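Side-chain contact in putative carbohydrate metabolism domain-containing protein (Bacteroides vulgatus, PDB 3S30), which is a putative glycoside hydrolase with a galactose-binding-like domain, probably acting in carbohydrate metabolism: residues Gly147-Pro150 with Asn151-Pro154. Residues are numbered along the deposited sequence; the frame is centred on the assembly and turned at random.
Sequences GYTP and NDFP
The ring of Tyr-148 turns its edge toward one face of the Phe-153 ring in an edge-to-face pair, with planes at 74°. The two aromatics bracket a 3-10 turn that leads into strand 155-158 of a galactose-binding-like domain. At its own edge Phe-153 meets backbone oxygen: its CD1 lies 3.3 Å from Thr-149 O, in the ring plane, where the weakly positive C-H rim suits a carbonyl. The two side chains come closest where Tyr-148 CB lies 3.4 Å from Phe-153 CE1. Phe-153 is buried and its ring meets Phe-141 and Tyr-119, whereas Thr-149 and Asn-151 are exposed. Two backbone bonds close the turn, Asp-152 N to Thr-149 O at 2.9 Å and Phe-153 N to Pro-150 O at 3.2 Å. Pro-150 fits the start of such a turn because its ring restrains phi and it has no N-H to leave without an acceptor. Aspartate suits its place because a short acidic side chain can bring one oxygen, OD2, to two donors of Thr-149, N and OG1. With CG of Asp-152 anti to its own carbonyl carbon (chi1 -53°), the carboxylate swings back beside the chain that precedes the turn. Replacing Asp-152 with an alanine would probably leave the N-H of Thr-149 without this acceptor and the threonine hydroxyl freer to rotate. Threonine offers that hydroxyl beside its N-H: Thr-149 OG1 gives a bond of 3.0 Å to Asp-152 OD2 from above the carboxylate plane. From the same face, but nearer the plane and on the anti side, Thr-149 N reaches Asp-152 OD2 at 2.6 Å, the N-H nearly straight at 170°.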
ATOM      1  N   GLY A 147      18.819   6.146 -13.849  1.00 77.64           N
ATOM      2  CA  GLY A 147      19.260   4.824 -14.307  1.00 77.74           C
ATOM      3  C   GLY A 147      18.647   3.629 -13.576  1.00 73.64           C
ATOM      4  O   GLY A 147      19.200   2.531 -13.620  1.00 74.62           O
ATOM      5  N   TYR A 148      17.515   3.823 -12.906  1.00 69.31           N
ATOM      6  CA  TYR A 148      16.799   2.702 -12.291  1.00 66.88           C
ATOM      7  C   TYR A 148      15.947   1.999 -13.338  1.00 66.23           C
ATOM      8  O   TYR A 148      15.325   2.652 -14.184  1.00 67.89           O
ATOM      9  CB  TYR A 148      15.863   3.170 -11.179  1.00 64.71           C
ATOM     10  CG  TYR A 148      16.514   3.759  -9.959  1.00 66.44           C
ATOM     11  CD1 TYR A 148      17.533   3.084  -9.280  1.00 68.98           C
ATOM     12  CD2 TYR A 148      16.072   4.972  -9.442  1.00 68.83           C
ATOM     13  CE1 TYR A 148      18.114   3.625  -8.137  1.00 69.31           C
ATOM     14  CE2 TYR A 148      16.645   5.519  -8.305  1.00 71.11           C
ATOM     15  CZ  TYR A 148      17.660   4.846  -7.656  1.00 71.75           C
ATOM     16  OH  TYR A 148      18.213   5.412  -6.529  1.00 75.82           O
ATOM     17  N   THR A 149      15.909   0.674 -13.280  1.00 64.99           N
ATOM     18  CA  THR A 149      14.978  -0.110 -14.099  1.00 63.92           C
ATOM     19  C   THR A 149      13.849  -0.579 -13.181  1.00 59.77           C
ATOM     20  O   THR A 149      13.983  -0.503 -11.964  1.00 57.66           O
ATOM     21  CB  THR A 149      15.682  -1.317 -14.775  1.00 65.91           C
ATOM     22  OG1 THR A 149      16.114  -2.253 -13.778  1.00 65.47           O
ATOM     23  CG2 THR A 149      16.868  -0.852 -15.614  1.00 67.71           C
ATOM     24  N   PRO A 150      12.733  -1.061 -13.754  1.00 58.32           N
ATOM     25  CA  PRO A 150      11.573  -1.452 -12.928  1.00 55.81           C
ATOM     26  C   PRO A 150      11.870  -2.354 -11.720  1.00 54.21           C
ATOM     27  O   PRO A 150      11.286  -2.186 -10.670  1.00 55.37           O
ATOM     28  CB  PRO A 150      10.672  -2.175 -13.935  1.00 56.75           C
ATOM     29  CG  PRO A 150      10.968  -1.472 -15.248  1.00 56.68           C
ATOM     30  CD  PRO A 150      12.434  -1.151 -15.200  1.00 57.92           C
ATOM     31  N   ASN A 151      12.779  -3.294 -11.869  1.00 56.48           N
ATOM     32  CA  ASN A 151      13.124  -4.207 -10.790  1.00 56.85           C
ATOM     33  C   ASN A 151      14.055  -3.628  -9.701  1.00 56.74           C
ATOM     34  O   ASN A 151      14.257  -4.248  -8.654  1.00 55.45           O
ATOM     35  CB  ASN A 151      13.656  -5.509 -11.381  1.00 57.76           C
ATOM     36  CG  ASN A 151      12.520  -6.414 -11.874  1.00 65.84           C
ATOM     37  OD1 ASN A 151      11.643  -6.823 -11.089  1.00 70.35           O
ATOM     38  ND2 ASN A 151      12.517  -6.713 -13.165  1.00 64.35           N
ATOM     39  N   ASP A 152      14.563  -2.419  -9.919  1.00 56.45           N
ATOM     40  CA  ASP A 152      15.257  -1.690  -8.859  1.00 56.26           C
ATOM     41  C   ASP A 152      14.299  -0.976  -7.926  1.00 52.85           C
ATOM     42  O   ASP A 152      14.708  -0.569  -6.851  1.00 53.64           O
ATOM     43  CB  ASP A 152      16.219  -0.652  -9.436  1.00 57.77           C
ATOM     44  CG  ASP A 152      17.163  -1.240 -10.437  1.00 62.24           C
ATOM     45  OD1 ASP A 152      17.754  -2.322 -10.162  1.00 66.08           O
ATOM     46  OD2 ASP A 152      17.298  -0.618 -11.506  1.00 66.88           O
ATOM     47  N   PHE A 153      13.042  -0.795  -8.328  1.00 50.68           N
ATOM     48  CA  PHE A 153      12.101   0.008  -7.516  1.00 51.33           C
ATOM     49  C   PHE A 153      11.594  -0.690  -6.254  1.00 49.94           C
ATOM     50  O   PHE A 153      11.690  -1.914  -6.132  1.00 52.39           O
ATOM     51  CB  PHE A 153      10.934   0.534  -8.365  1.00 51.04           C
ATOM     52  CG  PHE A 153      11.294   1.765  -9.147  1.00 52.46           C
ATOM     53  CD1 PHE A 153      12.114   1.665 -10.267  1.00 47.76           C
ATOM     54  CD2 PHE A 153      10.876   3.025  -8.730  1.00 47.46           C
ATOM     55  CE1 PHE A 153      12.482   2.791 -10.964  1.00 52.02           C
ATOM     56  CE2 PHE A 153      11.239   4.149  -9.427  1.00 46.91           C
ATOM     57  CZ  PHE A 153      12.041   4.035 -10.550  1.00 52.05           C
ATOM     58  N   PRO A 154      11.089   0.093  -5.290  1.00 49.61           N
ATOM     59  CA  PRO A 154      10.558  -0.539  -4.078  1.00 48.87           C
ATOM     60  C   PRO A 154       9.342  -1.421  -4.351  1.00 48.54           C
ATOM     61  O   PRO A 154       9.116  -2.432  -3.653  1.00 49.06           O
ATOM     62  CB  PRO A 154      10.197   0.652  -3.172  1.00 50.55           C
ATOM     63  CG  PRO A 154      10.930   1.851  -3.739  1.00 48.25           C
ATOM     64  CD  PRO A 154      11.142   1.570  -5.191  1.00 49.56           C
TER